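Local coordinates for protein cystalysin (Treponema denticola, PDB 1C7N) that is a pyridoxal-5'-phosphate-dependent enzyme of the class I and II aminotransferase family, a two-chain assembly with the cofactor covalently attached, at residues A[63-68]-A[276-281]; A[238-243]-A[282-287]. All blocks are in the same frame, centred on the assembly; numbering follows the deposited sequence.

Interaction 1 of 2, residues A[63-68]-A[276-281]. With PLP (pyridoxal-5'-phosphate), chain J.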
ATOM      1  N   GLY A  63      -7.171  -4.879  11.665  1.00 13.66           N
ATOM      2  CA  GLY A  63      -8.233  -4.283  10.864  1.00 13.33           C
ATOM      3  C   GLY A  63      -7.870  -2.978  10.176  1.00 13.69           C
ATOM      4  O   GLY A  63      -6.691  -2.678   9.978  1.00 14.21           O
ATOM      5  N   TYR A  64      -8.886  -2.211   9.787  1.00 13.06           N
ATOM      6  CA  TYR A  64      -8.668  -0.931   9.125  1.00 13.48           C
ATOM      7  C   TYR A  64      -7.965  -0.008  10.109  1.00 13.59           C
ATOM      8  O   TYR A  64      -8.527   0.386  11.136  1.00 12.95           O
ATOM      9  CB  TYR A  64      -9.999  -0.351   8.654  1.00 12.17           C
ATOM     10  CG  TYR A  64     -10.513  -1.038   7.407  1.00 10.45           C
ATOM     11  CD1 TYR A  64      -9.885  -0.842   6.176  1.00 11.45           C
ATOM     12  CD2 TYR A  64     -11.602  -1.910   7.462  1.00 10.45           C
ATOM     13  CE1 TYR A  64     -10.326  -1.501   5.029  1.00 10.64           C
ATOM     14  CE2 TYR A  64     -12.050  -2.571   6.323  1.00 10.32           C
ATOM     15  CZ  TYR A  64     -11.409  -2.364   5.113  1.00 10.68           C
ATOM     16  OH  TYR A  64     -11.855  -3.026   3.992  1.00 11.07           O
ATOM     17  N   THR A  65      -6.726   0.332   9.772  1.00 13.31           N
ATOM     18  CA  THR A  65      -5.885   1.131  10.647  1.00 13.15           C
ATOM     19  C   THR A  65      -5.366   2.442  10.076  1.00 13.69           C
ATOM     20  O   THR A  65      -5.088   2.559   8.880  1.00 14.51           O
ATOM     21  CB  THR A  65      -4.680   0.282  11.097  1.00 13.25           C
ATOM     22  OG1 THR A  65      -5.157  -0.967  11.623  1.00 11.02           O
ATOM     23  CG2 THR A  65      -3.862   1.017  12.160  1.00 11.53           C
ATOM     24  N   GLY A  66      -5.238   3.427  10.960  1.00 12.83           N
ATOM     25  CA  GLY A  66      -4.734   4.732  10.585  1.00 13.84           C
ATOM     26  C   GLY A  66      -3.695   5.146  11.611  1.00 13.78           C
ATOM     27  O   GLY A  66      -3.510   4.442  12.607  1.00 13.97           O
ATOM     28  N   PRO A  67      -3.008   6.281  11.407  1.00 14.38           N
ATOM     29  CA  PRO A  67      -1.982   6.772  12.331  1.00 15.62           C
ATOM     30  C   PRO A  67      -2.581   7.337  13.615  1.00 16.07           C
ATOM     31  O   PRO A  67      -3.566   8.063  13.568  1.00 16.38           O
ATOM     32  CB  PRO A  67      -1.279   7.882  11.538  1.00 15.61           C
ATOM     33  CG  PRO A  67      -1.846   7.788  10.127  1.00 18.52           C
ATOM     34  CD  PRO A  67      -3.221   7.237  10.310  1.00 15.14           C
ATOM     35  N   THR A  68      -1.981   7.011  14.754  1.00 16.90           N
ATOM     36  CA  THR A  68      -2.446   7.532  16.038  1.00 17.20           C
ATOM     37  C   THR A  68      -1.777   8.890  16.239  1.00 18.44           C
ATOM     38  O   THR A  68      -0.801   9.216  15.558  1.00 17.36           O
ATOM     39  CB  THR A  68      -2.008   6.645  17.203  1.00 17.19           C
ATOM     40  OG1 THR A  68      -0.575   6.542  17.198  1.00 16.10           O
ATOM     41  CG2 THR A  68      -2.632   5.262  17.097  1.00 16.83           C
ATOM     42  N   LEU A 276       0.783  -2.710  10.657  1.00 17.95           N
ATOM     43  CA  LEU A 276       2.170  -2.981  11.017  1.00 18.14           C
ATOM     44  C   LEU A 276       3.107  -1.911  10.472  1.00 18.21           C
ATOM     45  O   LEU A 276       4.162  -1.654  11.052  1.00 18.38           O
ATOM     46  CB  LEU A 276       2.589  -4.362  10.515  1.00 19.29           C
ATOM     47  CG  LEU A 276       1.765  -5.493  11.139  1.00 20.74           C
ATOM     48  CD1 LEU A 276       2.178  -6.830  10.545  1.00 20.17           C
ATOM     49  CD2 LEU A 276       1.956  -5.482  12.652  1.00 18.82           C
ATOM     50  N   GLY A 277       2.716  -1.292   9.362  1.00 17.45           N
ATOM     51  CA  GLY A 277       3.530  -0.244   8.778  1.00 16.07           C
ATOM     52  C   GLY A 277       3.615   0.937   9.730  1.00 15.44           C
ATOM     53  O   GLY A 277       4.689   1.493   9.961  1.00 14.48           O
ATOM     54  N   TYR A 278       2.480   1.330  10.291  1.00 14.86           N
ATOM     55  CA  TYR A 278       2.475   2.439  11.230  1.00 15.81           C
ATOM     56  C   TYR A 278       3.310   2.117  12.464  1.00 15.48           C
ATOM     57  O   TYR A 278       4.139   2.922  12.877  1.00 16.38           O
ATOM     58  CB  TYR A 278       1.045   2.793  11.653  1.00 15.15           C
ATOM     59  CG  TYR A 278       0.224   3.398  10.540  1.00 15.41           C
ATOM     60  CD1 TYR A 278      -0.757   2.656   9.886  1.00 14.99           C
ATOM     61  CD2 TYR A 278       0.451   4.706  10.113  1.00 15.58           C
ATOM     62  CE1 TYR A 278      -1.494   3.200   8.835  1.00 14.65           C
ATOM     63  CE2 TYR A 278      -0.279   5.257   9.057  1.00 15.15           C
ATOM     64  CZ  TYR A 278      -1.248   4.500   8.426  1.00 14.15           C
ATOM     65  OH  TYR A 278      -1.981   5.040   7.395  1.00 13.51           O
ATOM     66  N   LYS A 279       3.105   0.933  13.038  1.00 15.66           N
ATOM     67  CA  LYS A 279       3.833   0.527  14.243  1.00 15.22           C
ATOM     68  C   LYS A 279       5.335   0.357  14.026  1.00 14.70           C
ATOM     69  O   LYS A 279       6.136   0.682  14.904  1.00 11.30           O
ATOM     70  CB  LYS A 279       3.256  -0.775  14.802  1.00 15.64           C
ATOM     71  CG  LYS A 279       3.810  -1.154  16.171  1.00 17.23           C
ATOM     72  CD  LYS A 279       3.405  -0.137  17.229  1.00 16.22           C
ATOM     73  CE  LYS A 279       3.919  -0.532  18.600  1.00 17.59           C
ATOM     74  NZ  LYS A 279       3.592   0.495  19.627  1.00 17.75           N
ATOM     75  N   ALA A 280       5.709  -0.164  12.859  1.00 14.59           N
ATOM     76  CA  ALA A 280       7.115  -0.368  12.527  1.00 15.21           C
ATOM     77  C   ALA A 280       7.875   0.956  12.561  1.00 15.09           C
ATOM     78  O   ALA A 280       8.973   1.036  13.105  1.00 16.14           O
ATOM     79  CB  ALA A 280       7.240  -1.010  11.142  1.00 14.71           C
ATOM     80  N   CYS A 281       7.287   1.994  11.975  1.00 15.33           N
ATOM     81  CA  CYS A 281       7.925   3.307  11.946  1.00 14.45           C
ATOM     82  C   CYS A 281       8.072   3.866  13.360  1.00 14.20           C
ATOM     83  O   CYS A 281       9.113   4.425  13.710  1.00 12.94           O
ATOM     84  CB  CYS A 281       7.105   4.276  11.094  1.00 14.25           C
ATOM     85  SG  CYS A 281       7.798   5.942  11.017  1.00 15.51           S
TER
HETATM   86  N1  PLP J 400     -15.342  -4.384  -1.511  1.00 17.19           N
HETATM   87  C2  PLP J 400     -16.477  -4.540  -0.700  1.00 17.50           C
HETATM   88  C2A PLP J 400     -17.766  -4.781  -1.455  1.00 15.96           C
HETATM   89  C3  PLP J 400     -16.254  -4.548   0.751  1.00 18.17           C
HETATM   90  O3  PLP J 400     -17.396  -4.632   1.466  1.00 18.92           O
HETATM   91  C4  PLP J 400     -14.940  -4.432   1.257  1.00 19.96           C
HETATM   92  C4A PLP J 400     -14.718  -4.446   2.702  1.00 20.20           C
HETATM   93  C5  PLP J 400     -13.815  -4.299   0.280  1.00 20.68           C
HETATM   94  C6  PLP J 400     -14.054  -4.264  -1.072  1.00 18.35           C
HETATM   95  C5A PLP J 400     -12.379  -4.368   0.817  1.00 22.49           C
HETATM   96  O4P PLP J 400     -11.575  -3.323   0.371  1.00 26.68           O
HETATM   97  P   PLP J 400     -10.031  -3.288   0.822  1.00 28.05           P
HETATM   98  O1P PLP J 400      -9.531  -2.131   0.024  1.00 25.63           O
HETATM   99  O2P PLP J 400      -9.417  -4.627   0.422  1.00 24.91           O
HETATM  100  O3P PLP J 400      -9.997  -3.150   2.273  1.00 25.21           O
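The phenol ring of Y278 lies flat against the backbone of G66 and P67, with G66 C 4.0 Å above the middle of the ring and P67 N on the same face nearer its rim. A residue without a side chain suits position 66, because a CB there would be crowded by CD of the P67 ring; P67 itself adds CB, 3.7 Å from Y278 CE2. T65 adds its methyl group, whose CG2 lies 4.2 Å from Y278 CD1. That methyl stands anti to the backbone N, which leaves OG1 (chi1 -52°) beside the N, where it turns back to bond G63 O at 2.8 Å from above the carbonyl plane. No hydrogen bond joins the two segments; the hydroxyl of Y278 is held instead by P272 O, and Y71 meets the Y278 ring edge-to-face. Next along the loop, T68 is the N-cap of helix 69-83, its OG1 capping Y71 N. At the other end of the loop, Y64 takes no part in the helix contact and reaches the cofactor held by the second subunit: its OH donates to PLP O3P at 2.5 Å, a short bond in which the phosphate oxygen lies near the plane of the ring. The backbone N of Y64 donates to D40 OD1 of the second subunit, and F273 packs edge-to-face with the Y64 ring. The loop is thus fixed by helix 275-287 and by the partner chain, as in many aminotransferase-like fold-type I PLP enzymes, where a tyrosine of the partner subunit reaches the phosphate.

Interaction 2 of 2, residues A[238-243]-A[282-287]; sequences KTFNIA and EICYKE. With PLP (pyridoxal-5'-phosphate), chain I.
The ring of F240 is sandwiched: T239 CG2 rests on one face, toward the rim, and C284 CB on the other, over the centre. The latter is a CH-pi contact, with C284 CB 3.6 Å from the ring centroid and 14° off the normal. Because chi1 of C284 (-74°) sets SG beside its own backbone N, the sulfur lies obliquely over the CG end of the ring, near F240 CB, in a sulfur-aromatic contact 4.0 Å from SG to the F240 centroid. At the edge of F240, Y285 CE2 comes within 4.0 Å of F240 CE1, the two side chains crossing at about a right angle; W78 stacks on the Y285 ring. I242 completes the apolar patch with CD1 4.1 Å from C284 SG. A small, polarisable cysteine suits the helix surface here, since it lets the phenylalanine lie close over it. On the solvent-facing side of helix 275-287, K286 bridges to E282 one turn back and to E70. N241, with positive phi (57°), follows the short, weakly bonded helix 237-240 in a Schellman motif. Three residues before it, K238 sends its bent chain to the cofactor, its NZ joined covalently to PLP C4A at 1.3 Å. F240 thus packs the lysine-bearing turn against helix 275-287, and the lysine-PLP linkage is the internal aldimine characteristic of fold-type I PLP enzymes.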
ATOM      1  N   LYS A 238      14.456   3.113   4.173  1.00 11.61           N
ATOM      2  CA  LYS A 238      15.866   2.963   3.838  1.00 12.72           C
ATOM      3  C   LYS A 238      16.700   2.900   5.119  1.00 12.47           C
ATOM      4  O   LYS A 238      17.615   2.080   5.248  1.00 12.78           O
ATOM      5  CB  LYS A 238      16.333   4.127   2.957  1.00 14.09           C
ATOM      6  CG  LYS A 238      16.020   3.927   1.482  1.00 17.01           C
ATOM      7  CD  LYS A 238      16.851   2.775   0.908  1.00 16.63           C
ATOM      8  CE  LYS A 238      16.491   2.423  -0.546  1.00 19.99           C
ATOM      9  NZ  LYS A 238      15.952   3.601  -1.228  1.00 20.03           N
ATOM     10  N   THR A 239      16.356   3.751   6.078  1.00 11.44           N
ATOM     11  CA  THR A 239      17.076   3.809   7.350  1.00 10.59           C
ATOM     12  C   THR A 239      17.103   2.487   8.121  1.00 10.08           C
ATOM     13  O   THR A 239      18.158   2.058   8.593  1.00  8.70           O
ATOM     14  CB  THR A 239      16.465   4.877   8.281  1.00 10.51           C
ATOM     15  OG1 THR A 239      16.326   6.113   7.568  1.00 10.27           O
ATOM     16  CG2 THR A 239      17.355   5.094   9.510  1.00  9.58           C
ATOM     17  N   PHE A 240      15.949   1.836   8.245  1.00 10.06           N
ATOM     18  CA  PHE A 240      15.869   0.597   9.019  1.00 10.57           C
ATOM     19  C   PHE A 240      15.602  -0.684   8.225  1.00 10.60           C
ATOM     20  O   PHE A 240      15.194  -1.707   8.786  1.00  9.80           O
ATOM     21  CB  PHE A 240      14.818   0.765  10.118  1.00 10.71           C
ATOM     22  CG  PHE A 240      15.074   1.950  11.015  1.00 10.37           C
ATOM     23  CD1 PHE A 240      14.454   3.172  10.777  1.00 10.17           C
ATOM     24  CD2 PHE A 240      15.967   1.851  12.082  1.00  9.90           C
ATOM     25  CE1 PHE A 240      14.718   4.279  11.591  1.00  9.33           C
ATOM     26  CE2 PHE A 240      16.239   2.950  12.899  1.00  8.67           C
ATOM     27  CZ  PHE A 240      15.613   4.165  12.652  1.00  8.25           C
ATOM     28  N   ASN A 241      15.839  -0.623   6.917  1.00  9.04           N
ATOM     29  CA  ASN A 241      15.657  -1.777   6.040  1.00  8.56           C
ATOM     30  C   ASN A 241      14.240  -2.357   6.077  1.00  9.01           C
ATOM     31  O   ASN A 241      14.060  -3.578   6.177  1.00  6.85           O
ATOM     32  CB  ASN A 241      16.685  -2.856   6.415  1.00  9.15           C
ATOM     33  CG  ASN A 241      16.787  -3.960   5.382  1.00  8.81           C
ATOM     34  OD1 ASN A 241      16.420  -3.782   4.223  1.00 10.25           O
ATOM     35  ND2 ASN A 241      17.311  -5.109   5.797  1.00  8.94           N
ATOM     36  N   ILE A 242      13.237  -1.486   5.989  1.00  9.22           N
ATOM     37  CA  ILE A 242      11.847  -1.947   5.997  1.00  9.76           C
ATOM     38  C   ILE A 242      11.035  -1.477   4.795  1.00  9.84           C
ATOM     39  O   ILE A 242       9.899  -1.013   4.934  1.00  9.28           O
ATOM     40  CB  ILE A 242      11.110  -1.545   7.301  1.00  9.24           C
ATOM     41  CG1 ILE A 242      11.179  -0.035   7.525  1.00 10.95           C
ATOM     42  CG2 ILE A 242      11.705  -2.301   8.480  1.00  9.72           C
ATOM     43  CD1 ILE A 242      10.361   0.436   8.732  1.00 11.78           C
ATOM     44  N   ALA A 243      11.625  -1.610   3.610  1.00 10.30           N
ATOM     45  CA  ALA A 243      10.953  -1.238   2.375  1.00 11.31           C
ATOM     46  C   ALA A 243       9.734  -2.149   2.224  1.00 11.89           C
ATOM     47  O   ALA A 243       8.769  -1.798   1.557  1.00 12.04           O
ATOM     48  CB  ALA A 243      11.895  -1.420   1.180  1.00 11.18           C
ATOM     49  N   GLU A 282       7.026   3.714  14.167  1.00 13.11           N
ATOM     50  CA  GLU A 282       7.062   4.199  15.540  1.00 13.60           C
ATOM     51  C   GLU A 282       8.130   3.474  16.361  1.00 13.37           C
ATOM     52  O   GLU A 282       8.918   4.107  17.074  1.00 13.42           O
ATOM     53  CB  GLU A 282       5.691   4.031  16.204  1.00 14.93           C
ATOM     54  CG  GLU A 282       5.688   4.430  17.676  1.00 16.06           C
ATOM     55  CD  GLU A 282       4.300   4.409  18.289  1.00 17.96           C
ATOM     56  OE1 GLU A 282       4.203   4.265  19.525  1.00 17.53           O
ATOM     57  OE2 GLU A 282       3.311   4.554  17.540  1.00 17.67           O
ATOM     58  N   ILE A 283       8.158   2.150  16.263  1.00 11.96           N
ATOM     59  CA  ILE A 283       9.145   1.361  16.995  1.00 11.37           C
ATOM     60  C   ILE A 283      10.568   1.760  16.608  1.00 11.56           C
ATOM     61  O   ILE A 283      11.436   1.901  17.470  1.00 10.71           O
ATOM     62  CB  ILE A 283       8.994  -0.142  16.718  1.00 11.53           C
ATOM     63  CG1 ILE A 283       7.641  -0.646  17.231  1.00 12.58           C
ATOM     64  CG2 ILE A 283      10.127  -0.908  17.397  1.00 12.00           C
ATOM     65  CD1 ILE A 283       7.335  -2.070  16.809  1.00 11.79           C
ATOM     66  N   CYS A 284      10.808   1.928  15.308  1.00 11.52           N
ATOM     67  CA  CYS A 284      12.140   2.295  14.822  1.00 12.15           C
ATOM     68  C   CYS A 284      12.641   3.620  15.379  1.00 12.66           C
ATOM     69  O   CYS A 284      13.766   3.710  15.878  1.00 12.76           O
ATOM     70  CB  CYS A 284      12.161   2.362  13.290  1.00 12.51           C
ATOM     71  SG  CYS A 284      12.120   0.749  12.451  1.00 15.30           S
ATOM     72  N   TYR A 285      11.811   4.653  15.267  1.00 11.93           N
ATOM     73  CA  TYR A 285      12.173   5.980  15.747  1.00 13.02           C
ATOM     74  C   TYR A 285      12.359   6.014  17.261  1.00 14.01           C
ATOM     75  O   TYR A 285      13.241   6.706  17.770  1.00 12.27           O
ATOM     76  CB  TYR A 285      11.097   6.993  15.333  1.00 13.67           C
ATOM     77  CG  TYR A 285      11.130   7.380  13.867  1.00 13.97           C
ATOM     78  CD1 TYR A 285      10.118   8.167  13.311  1.00 13.58           C
ATOM     79  CD2 TYR A 285      12.199   7.009  13.045  1.00 14.30           C
ATOM     80  CE1 TYR A 285      10.173   8.579  11.978  1.00 13.42           C
ATOM     81  CE2 TYR A 285      12.260   7.416  11.714  1.00 12.69           C
ATOM     82  CZ  TYR A 285      11.246   8.202  11.190  1.00 14.07           C
ATOM     83  OH  TYR A 285      11.312   8.624   9.880  1.00 13.85           O
ATOM     84  N   LYS A 286      11.532   5.262  17.978  1.00 13.46           N
ATOM     85  CA  LYS A 286      11.624   5.231  19.431  1.00 14.60           C
ATOM     86  C   LYS A 286      12.683   4.307  20.023  1.00 16.07           C
ATOM     87  O   LYS A 286      13.284   4.636  21.043  1.00 17.64           O
ATOM     88  CB  LYS A 286      10.277   4.841  20.040  1.00 14.47           C
ATOM     89  CG  LYS A 286       9.204   5.900  19.969  1.00 15.97           C
ATOM     90  CD  LYS A 286       7.957   5.422  20.710  1.00 16.14           C
ATOM     91  CE  LYS A 286       6.915   6.521  20.811  1.00 18.39           C
ATOM     92  NZ  LYS A 286       5.701   6.041  21.532  1.00 19.37           N
ATOM     93  N   GLU A 287      12.928   3.162  19.386  1.00 16.53           N
ATOM     94  CA  GLU A 287      13.855   2.176  19.941  1.00 16.46           C
ATOM     95  C   GLU A 287      15.086   1.743  19.156  1.00 16.14           C
ATOM     96  O   GLU A 287      16.003   1.167  19.738  1.00 16.13           O
ATOM     97  CB  GLU A 287      13.080   0.896  20.277  1.00 16.86           C
ATOM     98  CG  GLU A 287      11.824   1.089  21.113  1.00 19.72           C
ATOM     99  CD  GLU A 287      11.075  -0.215  21.329  1.00 21.14           C
ATOM    100  OE1 GLU A 287      11.672  -1.154  21.900  1.00 22.97           O
ATOM    101  OE2 GLU A 287       9.891  -0.307  20.927  1.00 23.58           O
TER
HETATM  102  N1  PLP I 400      13.805   7.568  -3.324  1.00 18.15           N
HETATM  103  C2  PLP I 400      15.171   7.252  -3.460  1.00 18.53           C
HETATM  104  C2A PLP I 400      16.059   8.408  -3.881  1.00 17.94           C
HETATM  105  C3  PLP I 400      15.561   5.891  -3.085  1.00 19.11           C
HETATM  106  O3  PLP I 400      16.842   5.622  -3.343  1.00 20.43           O
HETATM  107  C4  PLP I 400      14.589   5.001  -2.570  1.00 20.03           C
HETATM  108  C4A PLP I 400      14.953   3.667  -2.093  1.00 19.47           C
HETATM  109  C5  PLP I 400      13.177   5.482  -2.445  1.00 20.72           C
HETATM  110  C6  PLP I 400      12.821   6.737  -2.847  1.00 18.41           C
HETATM  111  C5A PLP I 400      12.264   4.640  -1.558  1.00 23.70           C
HETATM  112  O4P PLP I 400      11.072   4.121  -1.997  1.00 28.26           O
HETATM  113  P   PLP I 400      10.249   3.362  -0.817  1.00 28.09           P
HETATM  114  O1P PLP I 400       9.246   2.621  -1.578  1.00 32.15           O
HETATM  115  O2P PLP I 400       9.626   4.419   0.077  1.00 29.74           O
HETATM  116  O3P PLP I 400      11.135   2.476  -0.055  1.00 29.26           O

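How the interactions relate
Helix 275-287 serves both contacts: its first half receives the loop of interaction 1 and its second half the cofactor-bearing turn of interaction 2. Their centres lie 13 Å apart, and they touch where A280 CB meets I242 CD1 at 4.2 Å. Each looks to a different active site of the dimer. Interaction 2 carries K238, bound to the PLP of its own pocket, whereas the loop of interaction 1 lends Y64 to the phosphate in the other subunit; the Y278 side chain is about 13 Å, between nearest atoms, from the PLP bound to K238 of the same chain. Y64 of the second subunit packs on A243, so that the loop of interaction 1 in one subunit packs on segment 238-243 of the other.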